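Local coordinates for acyl-CoA dehydrogenase (Mycobacterium thermoresistibile, PDB 3NF4), which binds flavin-adenine dinucleotide and, judging by its family, probably catalyses the alpha,beta-dehydrogenation of an acyl-CoA thioester, at residues 128-133 with 167-172; 201-206 with 216-221; 91-96 with 210-215; 106-111 with 119-124. All blocks are in the same frame, centred on the assembly; numbering follows the deposited sequence.

In the fold
Contact 1 touches each of the others; contacts 2 and 3 only adjoin in sequence, their centres about 17 Å apart. Contact 1 carries Tyr133 and Thr168 to the flavin; its centre is about 11 Å from that of contact 2 and about 13 Å from that of contact 3. Strands 157-168 and 217-228 are sheet neighbours, so contacts 1 and 2 meet through Ile167 N to Thr218 O (2.8 Å) and His169 N to Pro216 O (2.9 Å). Val215 of contact 3 packs on His169. Contact 4, within the N-terminal helices, touches contact 1 where Gln129 meets Gly123, yet its nearest atoms lie about 13 Å from contact 3 and about 14 Å from contact 2.

Contact 1. Residues 128-133 with 167-172; sequences EQIGAY and ITHGGK. With FAD (flavin-adenine dinucleotide), chain C.
Ile130 reaches over one face of the His169 imidazole, and chi1 (-47°) sends CG2, not CG1, over the ring. From CB, CG2 runs anti to the backbone N and stops over the ring, 3.5 Å from His169 CE1 and equally near ND1. The other branch, CG1, passes to CD1, which comes to 4.3 Å from the carbonyl O of Lys172. The two side chains cross at about a right angle. His169 is also held around its rim: a water lying in the ring plane at the edge is 2.7 Å from ND1 and donates to Gly131 O, and NE2 is hydrogen-bonded to Tyr48 OH. The imidazole is thus fixed in rotation by polar partners at both nitrogens. The rings of His169 and Phe53 also meet edge-to-face. Here strand 131-134, at the border of one sheet of the middle domain of the acyl-CoA dehydrogenase fold, faces the end of strand 157-168 in the other, where a type II beta turn from Ile167 to Gly170 reverses the chain. Between these strands Ala132 CB sits 3.5 Å from Thr168 O and touches the CG2 methyl of Ile167. The flavin is gripped from both segments. Its N3 donates to Tyr133 O over 3.2 Å, with an N-H...O angle of 144°. Thr168 OG1, placed beside the backbone N by chi1 of -64°, donates to N5 at 3.1 Å, and Thr168 N makes a weak bond to the flavin O4.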
# COMPACT_ATOMS: atom_id res chain seq x y z
N GLU A 128 40.49 -4.50 19.09
CA GLU A 128 41.47 -4.68 18.02
C GLU A 128 41.07 -5.80 17.07
O GLU A 128 41.59 -5.88 15.94
CB GLU A 128 42.87 -4.92 18.61
N GLN A 129 40.16 -6.67 17.51
CA GLN A 129 39.76 -7.83 16.71
C GLN A 129 38.43 -7.61 15.93
O GLN A 129 37.65 -6.69 16.26
CB GLN A 129 39.70 -9.09 17.59
CG GLN A 129 41.07 -9.65 18.00
CD GLN A 129 40.99 -11.00 18.74
OE1 GLN A 129 40.11 -11.83 18.47
NE2 GLN A 129 41.92 -11.24 19.66
N ILE A 130 38.19 -8.42 14.89
CA ILE A 130 36.93 -8.39 14.13
C ILE A 130 36.41 -9.81 13.91
O ILE A 130 37.16 -10.68 13.42
CB ILE A 130 37.06 -7.72 12.74
CG1 ILE A 130 37.81 -6.39 12.83
CG2 ILE A 130 35.69 -7.43 12.18
CD1 ILE A 130 38.71 -6.11 11.63
N GLY A 131 35.15 -10.03 14.29
CA GLY A 131 34.49 -11.32 14.13
C GLY A 131 33.56 -11.45 12.93
O GLY A 131 32.97 -10.47 12.46
N ALA A 132 33.44 -12.68 12.44
CA ALA A 132 32.49 -12.97 11.39
C ALA A 132 31.70 -14.22 11.76
O ALA A 132 32.09 -14.99 12.66
CB ALA A 132 33.20 -13.14 10.05
N TYR A 133 30.57 -14.40 11.08
CA TYR A 133 29.56 -15.39 11.43
C TYR A 133 29.23 -16.16 10.13
O TYR A 133 28.90 -15.53 9.11
CB TYR A 133 28.35 -14.64 11.98
CG TYR A 133 27.26 -15.46 12.63
CD1 TYR A 133 27.34 -15.83 13.97
CD2 TYR A 133 26.11 -15.81 11.92
CE1 TYR A 133 26.33 -16.58 14.58
CE2 TYR A 133 25.08 -16.55 12.53
CZ TYR A 133 25.21 -16.93 13.86
OH TYR A 133 24.22 -17.66 14.48
N ILE A 167 29.67 -14.62 3.41
CA ILE A 167 30.32 -14.27 4.67
C ILE A 167 30.76 -12.80 4.68
O ILE A 167 31.73 -12.44 4.02
CB ILE A 167 31.52 -15.22 4.98
CG1 ILE A 167 31.05 -16.69 4.99
CG2 ILE A 167 32.26 -14.80 6.28
CD1 ILE A 167 32.15 -17.71 5.08
N THR A 168 30.03 -11.98 5.42
CA THR A 168 30.39 -10.58 5.71
C THR A 168 31.74 -10.48 6.43
O THR A 168 31.93 -11.09 7.49
CB THR A 168 29.33 -9.94 6.61
OG1 THR A 168 28.09 -9.89 5.89
CG2 THR A 168 29.75 -8.54 7.05
N HIS A 169 32.64 -9.67 5.88
CA HIS A 169 34.02 -9.59 6.35
C HIS A 169 34.85 -10.84 5.99
O HIS A 169 35.94 -11.06 6.51
CB HIS A 169 34.06 -9.29 7.86
CG HIS A 169 34.58 -7.92 8.19
ND1 HIS A 169 34.00 -7.11 9.15
CD2 HIS A 169 35.63 -7.23 7.70
CE1 HIS A 169 34.67 -5.98 9.22
NE2 HIS A 169 35.67 -6.02 8.35
N GLY A 170 34.31 -11.67 5.09
CA GLY A 170 35.00 -12.85 4.58
C GLY A 170 36.40 -12.55 4.05
O GLY A 170 36.57 -11.73 3.16
N GLY A 171 37.40 -13.21 4.63
CA GLY A 171 38.78 -12.98 4.23
C GLY A 171 39.47 -11.82 4.93
O GLY A 171 40.57 -11.45 4.54
N LYS A 172 38.84 -11.24 5.96
CA LYS A 172 39.45 -10.11 6.67
C LYS A 172 39.23 -10.14 8.18
O LYS A 172 39.67 -9.24 8.89
CB LYS A 172 38.93 -8.76 6.13
CG LYS A 172 39.23 -8.46 4.67
CD LYS A 172 40.61 -7.83 4.45
CE LYS A 172 40.82 -7.53 2.97
NZ LYS A 172 42.10 -6.82 2.68
PA FAD C . 16.27 -18.32 -0.73
O1A FAD C . 16.18 -19.07 0.57
O2A FAD C . 16.66 -19.10 -1.96
O5B FAD C . 14.85 -17.62 -1.03
C5B FAD C . 14.47 -17.07 -2.29
C4B FAD C . 13.04 -16.51 -2.19
O4B FAD C . 12.09 -17.51 -1.77
C3B FAD C . 12.96 -15.38 -1.18
O3B FAD C . 12.13 -14.35 -1.70
C2B FAD C . 12.29 -15.99 0.04
O2B FAD C . 11.62 -15.00 0.85
C1B FAD C . 11.39 -17.08 -0.58
N9A FAD C . 11.21 -18.16 0.41
C8A FAD C . 12.17 -19.03 0.86
N7A FAD C . 11.62 -19.83 1.80
C5A FAD C . 10.32 -19.48 1.93
C6A FAD C . 9.27 -19.95 2.71
N6A FAD C . 9.49 -20.97 3.58
N1A FAD C . 8.04 -19.37 2.61
C2A FAD C . 7.82 -18.35 1.75
N3A FAD C . 8.83 -17.88 0.99
C4A FAD C . 10.07 -18.42 1.06
N1 FAD C . 24.58 -15.31 5.81
C2 FAD C . 25.28 -15.65 6.94
O2 FAD C . 25.05 -16.73 7.54
N3 FAD C . 26.23 -14.82 7.43
C4 FAD C . 26.51 -13.63 6.83
O4 FAD C . 27.41 -12.89 7.32
C4X FAD C . 25.80 -13.26 5.67
N5 FAD C . 26.07 -12.09 5.04
C5X FAD C . 25.39 -11.76 3.91
C6 FAD C . 25.67 -10.56 3.26
C7 FAD C . 24.98 -10.20 2.10
C7M FAD C . 25.32 -8.89 1.42
C8 FAD C . 24.01 -11.07 1.59
C8M FAD C . 23.21 -10.79 0.35
C9 FAD C . 23.73 -12.27 2.25
C9A FAD C . 24.40 -12.63 3.41
N10 FAD C . 24.11 -13.81 4.03
C10 FAD C . 24.81 -14.14 5.15
C1' FAD C . 23.07 -14.73 3.48
C2' FAD C . 21.60 -14.25 3.67
O2' FAD C . 21.23 -14.35 5.05
C3' FAD C . 20.62 -14.97 2.70
O3' FAD C . 20.94 -14.55 1.37
C4' FAD C . 19.10 -14.73 2.91
O4' FAD C . 18.73 -14.88 4.29
C5' FAD C . 18.13 -15.58 2.05
O5' FAD C . 18.57 -16.88 1.61
P FAD C . 18.77 -17.19 0.02
O1P FAD C . 19.64 -16.10 -0.57
O2P FAD C . 19.21 -18.62 -0.18
O3P FAD C . 17.26 -17.04 -0.55
O HOH W 1 32.18 -7.88 10.93

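Contact 2. Residues 201-206 with 216-221; sequences LSFGKP and PTTSAF
Ser202 and Phe221 form the antiparallel hydrogen-bonded pair that starts this contact. Phe221 N donates to Ser202 O over 2.9 Å, nearly along the C=O axis, and Ser202 N returns a 3.2 Å bond to Phe221 O in its carbonyl plane. Their side chains share one face: Ser202 OG lies at the edge of the Phe221 ring, near its plane. On the other face, the non-hydrogen-bonded pair Phe203 and Ala220 brings Phe203 CE1 to 3.9 Å from Ala220 CB, a methyl that Leu201 CD1 also touches. Phe203 CG is turned beside its backbone N (chi1 -60°), carrying the ring across the end of Thr218 at about a right angle. The rim of the ring meets Ser219 O, with CD1 3.5 Å away. That oxygen takes two bonds from opposite faces of its plane: Gly204 N at 3.3 Å, 52° out of the plane, and Thr218 OG1 at 3.3 Å. Between the two segments, what follows Gly204 is packing, with Pro206 CB against Pro216 CB at 4.2 Å and Pro206 CG near the Thr218 methyl; the next backbone bond joins Glu207 and Thr217. In the next shell, Tyr176 meets the Phe203 ring, while Ile167 and Lys164 bind the backbone of strand 217-228 from its other side. Within this chain, strand 201-203 is an outermost strand of the antiparallel sheet, and its partner carries Thr217 of the FAD pocket. With both donors well out of the plane of Ser219 O, the bonds there are probably weaker than the near-axial one at Ser202 O, while the Pro206 end meets Pro216 and Thr218 by apolar packing.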
# COMPACT_ATOMS: atom_id res chain seq x y z
N LEU A 201 41.84 -23.70 4.99
CA LEU A 201 40.78 -22.68 4.82
C LEU A 201 41.17 -21.57 3.84
O LEU A 201 42.20 -20.93 3.99
CB LEU A 201 40.39 -22.06 6.18
CG LEU A 201 39.51 -20.78 6.17
CD1 LEU A 201 38.09 -21.01 5.54
CD2 LEU A 201 39.41 -20.16 7.56
N SER A 202 40.32 -21.35 2.85
CA SER A 202 40.56 -20.34 1.81
C SER A 202 39.26 -19.60 1.40
O SER A 202 38.16 -20.13 1.55
CB SER A 202 41.21 -21.01 0.58
OG SER A 202 40.35 -21.99 0.04
N PHE A 203 39.40 -18.38 0.88
CA PHE A 203 38.24 -17.55 0.56
C PHE A 203 38.19 -17.14 -0.90
O PHE A 203 39.19 -16.69 -1.45
CB PHE A 203 38.21 -16.29 1.44
CG PHE A 203 38.13 -16.59 2.91
CD1 PHE A 203 36.91 -16.75 3.53
CD2 PHE A 203 39.28 -16.70 3.68
CE1 PHE A 203 36.83 -17.03 4.91
CE2 PHE A 203 39.22 -16.97 5.05
CZ PHE A 203 37.99 -17.14 5.67
N GLY A 204 37.01 -17.28 -1.53
CA GLY A 204 36.83 -16.85 -2.92
C GLY A 204 36.84 -15.34 -3.10
O GLY A 204 37.01 -14.58 -2.14
N LYS A 205 36.62 -14.88 -4.34
CA LYS A 205 36.64 -13.44 -4.63
C LYS A 205 35.34 -12.76 -4.13
O LYS A 205 34.26 -13.39 -4.11
CB LYS A 205 36.92 -13.18 -6.13
CG LYS A 205 35.70 -12.86 -6.96
CD LYS A 205 35.94 -12.97 -8.43
CE LYS A 205 34.67 -12.55 -9.23
NZ LYS A 205 34.35 -11.05 -9.20
N PRO A 206 35.44 -11.47 -3.72
CA PRO A 206 34.27 -10.70 -3.28
C PRO A 206 33.14 -10.66 -4.31
O PRO A 206 33.39 -10.38 -5.49
CB PRO A 206 34.85 -9.30 -3.04
CG PRO A 206 36.30 -9.53 -2.74
CD PRO A 206 36.68 -10.67 -3.65
N PRO A 216 33.86 -6.52 2.38
CA PRO A 216 33.56 -7.54 1.37
C PRO A 216 32.67 -8.69 1.89
O PRO A 216 32.68 -9.00 3.08
CB PRO A 216 34.95 -8.07 0.99
CG PRO A 216 35.80 -7.88 2.24
CD PRO A 216 35.13 -6.79 3.09
N THR A 217 31.92 -9.30 0.98
CA THR A 217 31.11 -10.48 1.23
C THR A 217 31.68 -11.63 0.38
O THR A 217 31.74 -11.53 -0.85
CB THR A 217 29.61 -10.19 0.85
OG1 THR A 217 29.13 -9.05 1.59
CG2 THR A 217 28.71 -11.39 1.15
N THR A 218 32.11 -12.73 1.00
CA THR A 218 32.80 -13.80 0.23
C THR A 218 32.35 -15.22 0.61
O THR A 218 31.77 -15.44 1.68
CB THR A 218 34.37 -13.76 0.39
OG1 THR A 218 34.77 -14.38 1.63
CG2 THR A 218 34.96 -12.32 0.29
N SER A 219 32.66 -16.19 -0.26
CA SER A 219 32.50 -17.60 0.08
C SER A 219 33.73 -18.20 0.79
O SER A 219 34.79 -17.56 0.84
CB SER A 219 32.12 -18.41 -1.17
OG SER A 219 33.24 -18.58 -2.02
N ALA A 220 33.58 -19.40 1.36
CA ALA A 220 34.71 -20.11 1.99
C ALA A 220 34.82 -21.58 1.60
O ALA A 220 33.82 -22.25 1.32
CB ALA A 220 34.70 -19.97 3.54
N PHE A 221 36.04 -22.10 1.62
CA PHE A 221 36.28 -23.49 1.28
C PHE A 221 37.16 -24.22 2.29
O PHE A 221 38.28 -23.79 2.57
CB PHE A 221 36.85 -23.59 -0.14
CG PHE A 221 37.08 -25.01 -0.60
CD1 PHE A 221 36.00 -25.89 -0.76
CD2 PHE A 221 38.37 -25.46 -0.90
CE1 PHE A 221 36.20 -27.21 -1.19
CE2 PHE A 221 38.59 -26.76 -1.33
CZ PHE A 221 37.51 -27.64 -1.47

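Contact 3. Residues 91-96 with 210-215; sequences WASVAV and MGLHAV
The Trp91 indole meets the loop 210-215 through its six-membered ring, where CZ2 lies 3.6 Å from Ala214 CB in an oblique approach. Over one face of the same indole lies Val94 CG2 from the first turn of the helix that Trp91 caps, 3.4 Å above the plane and offset toward the rim. At the pyrrole edge, NE1 bonds to Glu43 OE2, and that carboxylate oxygen also accepts from Ala214 N, so a single acid ties the indole and the loop together. Next to the ring, Ser93 is the polar centre. Its OG stands anti to the backbone N (chi1 178°), which directs it at the loop: it donates to a water 2.7 Å away and weakly accepts from Val215 N at 3.5 Å, with an N-H...O angle of 165°. The water donates hydrogen bonds to Leu212 O and Val215 O, each at 2.7 Å. Leu212 lays CD1 along the start of the helix, 3.8 Å from Ser93 N and 4.1 Å from Ala92 CB. Trp91 holds the N-cap position of helix 92-104, and the middle-domain loop packs against the first turn of that N-terminal-domain helix, with Tyr351 of the second subunit against Leu212. Since the contact is buried, the water's three bonds satisfy two loop carbonyls and the serine hydroxyl together, consistent with a fixed, structural water at this domain junction.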
# COMPACT_ATOMS: atom_id res chain seq x y z
N TRP A 91 27.61 5.59 7.60
CA TRP A 91 28.15 4.53 6.73
C TRP A 91 27.48 3.19 6.97
O TRP A 91 27.90 2.46 7.88
CB TRP A 91 29.67 4.36 6.96
CG TRP A 91 30.43 3.71 5.81
CD1 TRP A 91 29.94 2.88 4.83
CD2 TRP A 91 31.85 3.82 5.56
NE1 TRP A 91 30.95 2.52 3.97
CE2 TRP A 91 32.13 3.06 4.40
CE3 TRP A 91 32.90 4.50 6.20
CZ2 TRP A 91 33.42 2.97 3.86
CZ3 TRP A 91 34.19 4.40 5.67
CH2 TRP A 91 34.44 3.64 4.51
N ALA A 92 26.48 2.85 6.14
CA ALA A 92 25.66 1.65 6.38
C ALA A 92 26.47 0.35 6.38
O ALA A 92 26.28 -0.50 7.25
CB ALA A 92 24.48 1.53 5.36
N SER A 93 27.36 0.21 5.41
CA SER A 93 28.20 -0.98 5.32
C SER A 93 29.05 -1.24 6.57
O SER A 93 29.19 -2.37 6.99
CB SER A 93 29.07 -0.94 4.06
OG SER A 93 29.90 -2.08 4.02
N VAL A 94 29.58 -0.19 7.18
CA VAL A 94 30.36 -0.30 8.41
C VAL A 94 29.51 -0.74 9.61
O VAL A 94 29.95 -1.55 10.46
CB VAL A 94 31.11 1.04 8.69
CG1 VAL A 94 31.62 1.11 10.14
CG2 VAL A 94 32.28 1.22 7.68
N ALA A 95 28.29 -0.22 9.70
CA ALA A 95 27.45 -0.52 10.83
C ALA A 95 26.93 -1.95 10.77
O ALA A 95 26.82 -2.63 11.80
CB ALA A 95 26.32 0.48 10.91
N VAL A 96 26.59 -2.42 9.56
CA VAL A 96 26.32 -3.85 9.35
C VAL A 96 27.49 -4.69 9.95
O VAL A 96 27.25 -5.61 10.74
CB VAL A 96 26.00 -4.19 7.84
CG1 VAL A 96 25.94 -5.69 7.61
CG2 VAL A 96 24.65 -3.60 7.42
N MET A 210 24.86 -4.85 -5.95
CA MET A 210 24.20 -3.59 -6.31
C MET A 210 24.67 -2.40 -5.43
O MET A 210 24.65 -1.26 -5.91
CB MET A 210 22.67 -3.75 -6.21
CG MET A 210 21.84 -2.54 -6.58
SD MET A 210 20.02 -2.76 -6.49
CE MET A 210 19.88 -3.99 -5.21
N GLY A 211 25.06 -2.67 -4.19
CA GLY A 211 25.53 -1.62 -3.23
C GLY A 211 26.17 -2.23 -1.98
O GLY A 211 26.33 -3.47 -1.89
N LEU A 212 26.55 -1.38 -1.02
CA LEU A 212 27.15 -1.83 0.25
C LEU A 212 28.52 -2.47 0.01
O LEU A 212 28.79 -3.59 0.44
CB LEU A 212 26.21 -2.82 0.95
CG LEU A 212 25.99 -2.86 2.47
CD1 LEU A 212 25.10 -1.70 2.99
CD2 LEU A 212 25.39 -4.26 2.88
N HIS A 213 29.38 -1.75 -0.71
CA HIS A 213 30.57 -2.35 -1.35
C HIS A 213 31.80 -2.49 -0.46
O HIS A 213 32.60 -3.41 -0.69
CB HIS A 213 31.00 -1.53 -2.57
CG HIS A 213 29.94 -1.35 -3.61
ND1 HIS A 213 29.45 -2.40 -4.36
CD2 HIS A 213 29.32 -0.24 -4.07
CE1 HIS A 213 28.55 -1.95 -5.22
NE2 HIS A 213 28.46 -0.64 -5.07
N ALA A 214 31.96 -1.60 0.54
CA ALA A 214 33.24 -1.43 1.23
C ALA A 214 33.79 -2.65 2.00
O ALA A 214 34.95 -3.01 1.84
CB ALA A 214 33.18 -0.23 2.13
N VAL A 215 32.97 -3.22 2.88
CA VAL A 215 33.31 -4.43 3.61
C VAL A 215 32.92 -5.59 2.67
O VAL A 215 31.77 -5.66 2.25
CB VAL A 215 32.48 -4.52 4.91
CG1 VAL A 215 32.76 -5.80 5.67
CG2 VAL A 215 32.72 -3.32 5.82
O HOH W 2 29.42 -4.52 2.90

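Contact 4. Residues 106-111 with 119-124; sequences HPLLVF and RWLPGM
Leu108 thrusts its CD2 methyl into the angle between Trp120, Leu121 and Met124, and this is the dense part of the contact. With CG anti to the backbone N (chi1 177°), the side chain extends away from helix 106-111 toward its neighbour. There CD2 comes to 3.9 Å from Trp120 CB, crossing that side chain at about a right angle, and to 3.9 Å from Met124 SD. The methionine is bent at chi2 and chi3, which leaves its sulfur and CE both beside this one methyl. Leu121 slides past Leu108 in the opposite direction, its CG 4.1 Å from Leu108 CD2. A thinner outer part lies beside it: partly exposed Leu109 touches through a single methyl pair, CD1 to Leu121 CD1 at 3.8 Å. Apolar side chains alone bridge the gap, for the two short helix axes approach no nearer than 10.5 Å and run at 132° to one another. On the exposed side of helix 119-124, the Arg119 guanidinium lies along the Trp120 indole, with NE 3.3 Å above its plane and offset toward the rim. The two helices belong to the N-terminal domain and are set on the mixed sheet that holds strands 175-181 and 189-195: Pro107 rests on both strands, Met124 on Phe175 and Trp120 on Leu193, while helix 239-245 packs against Pro107 and Phe111 and its Ser245 OG bonds to His106 NE2.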
# COMPACT_ATOMS: atom_id res chain seq x y z
N HIS A 106 28.64 -14.28 20.21
CA HIS A 106 27.47 -14.73 21.00
C HIS A 106 27.44 -16.22 21.44
O HIS A 106 27.10 -16.50 22.59
CB HIS A 106 26.14 -14.29 20.33
CG HIS A 106 24.91 -14.99 20.84
ND1 HIS A 106 24.02 -14.39 21.70
CD2 HIS A 106 24.42 -16.23 20.59
CE1 HIS A 106 23.03 -15.23 21.96
NE2 HIS A 106 23.25 -16.35 21.31
N PRO A 107 27.77 -17.16 20.54
CA PRO A 107 27.84 -18.57 20.95
C PRO A 107 28.84 -18.88 22.10
O PRO A 107 28.53 -19.70 22.95
CB PRO A 107 28.30 -19.29 19.67
CG PRO A 107 27.87 -18.43 18.60
CD PRO A 107 28.03 -17.02 19.10
N LEU A 108 30.00 -18.23 22.11
CA LEU A 108 30.99 -18.49 23.16
C LEU A 108 30.50 -17.94 24.50
O LEU A 108 30.62 -18.61 25.53
CB LEU A 108 32.37 -17.93 22.78
CG LEU A 108 33.56 -18.01 23.75
CD1 LEU A 108 33.78 -19.43 24.30
CD2 LEU A 108 34.86 -17.47 23.12
N LEU A 109 29.93 -16.73 24.46
CA LEU A 109 29.48 -16.05 25.66
C LEU A 109 28.33 -16.77 26.38
O LEU A 109 28.28 -16.75 27.61
CB LEU A 109 29.07 -14.61 25.33
CG LEU A 109 28.48 -13.81 26.50
CD1 LEU A 109 29.56 -13.28 27.44
CD2 LEU A 109 27.60 -12.67 25.98
N VAL A 110 27.41 -17.38 25.63
CA VAL A 110 26.23 -18.01 26.26
C VAL A 110 26.36 -19.53 26.44
O VAL A 110 25.75 -20.10 27.35
CB VAL A 110 24.90 -17.61 25.53
CG1 VAL A 110 23.71 -18.41 26.07
CG2 VAL A 110 24.63 -16.12 25.68
N PHE A 111 27.19 -20.18 25.63
CA PHE A 111 27.24 -21.64 25.63
C PHE A 111 28.56 -22.29 26.02
O PHE A 111 28.59 -23.49 26.33
CB PHE A 111 26.76 -22.18 24.29
CG PHE A 111 25.42 -21.66 23.88
CD1 PHE A 111 25.31 -20.45 23.19
CD2 PHE A 111 24.26 -22.36 24.17
CE1 PHE A 111 24.08 -19.96 22.82
CE2 PHE A 111 23.03 -21.88 23.79
CZ PHE A 111 22.94 -20.68 23.11
N ARG A 119 40.16 -18.16 27.85
CA ARG A 119 41.08 -18.13 26.70
C ARG A 119 40.83 -16.96 25.73
O ARG A 119 41.75 -16.15 25.46
CB ARG A 119 41.01 -19.44 25.91
CG ARG A 119 41.89 -20.56 26.43
CD ARG A 119 41.80 -21.83 25.56
NE ARG A 119 42.62 -21.76 24.35
CZ ARG A 119 43.24 -22.80 23.80
NH1 ARG A 119 43.15 -24.01 24.34
NH2 ARG A 119 43.97 -22.63 22.70
N TRP A 120 39.60 -16.86 25.21
CA TRP A 120 39.35 -16.10 23.97
C TRP A 120 38.53 -14.81 24.04
O TRP A 120 38.74 -13.89 23.23
CB TRP A 120 38.77 -17.04 22.91
CG TRP A 120 39.74 -18.06 22.38
CD1 TRP A 120 40.95 -17.82 21.79
CD2 TRP A 120 39.56 -19.48 22.37
NE1 TRP A 120 41.54 -19.01 21.41
CE2 TRP A 120 40.70 -20.04 21.76
CE3 TRP A 120 38.55 -20.34 22.82
CZ2 TRP A 120 40.86 -21.42 21.58
CZ3 TRP A 120 38.70 -21.71 22.64
CH2 TRP A 120 39.84 -22.23 22.03
N LEU A 121 37.59 -14.74 24.99
CA LEU A 121 36.66 -13.61 25.08
C LEU A 121 37.31 -12.24 25.26
O LEU A 121 36.91 -11.29 24.59
CB LEU A 121 35.56 -13.83 26.13
CG LEU A 121 34.20 -14.38 25.67
CD1 LEU A 121 33.18 -14.25 26.78
CD2 LEU A 121 33.67 -13.68 24.42
N PRO A 122 38.31 -12.14 26.15
CA PRO A 122 38.89 -10.80 26.35
C PRO A 122 39.54 -10.18 25.11
O PRO A 122 39.45 -8.97 24.93
CB PRO A 122 39.91 -11.02 27.48
CG PRO A 122 39.33 -12.17 28.27
CD PRO A 122 38.77 -13.09 27.18
N GLY A 123 40.17 -11.00 24.28
CA GLY A 123 40.73 -10.54 23.00
C GLY A 123 39.67 -10.12 21.97
O GLY A 123 39.87 -9.15 21.23
N MET A 124 38.55 -10.83 21.93
CA MET A 124 37.45 -10.46 21.03
C MET A 124 36.88 -9.07 21.36
O MET A 124 36.59 -8.28 20.45
CB MET A 124 36.36 -11.53 21.03
CG MET A 124 36.86 -12.86 20.45
SD MET A 124 36.09 -14.30 21.18
CE MET A 124 34.53 -14.39 20.32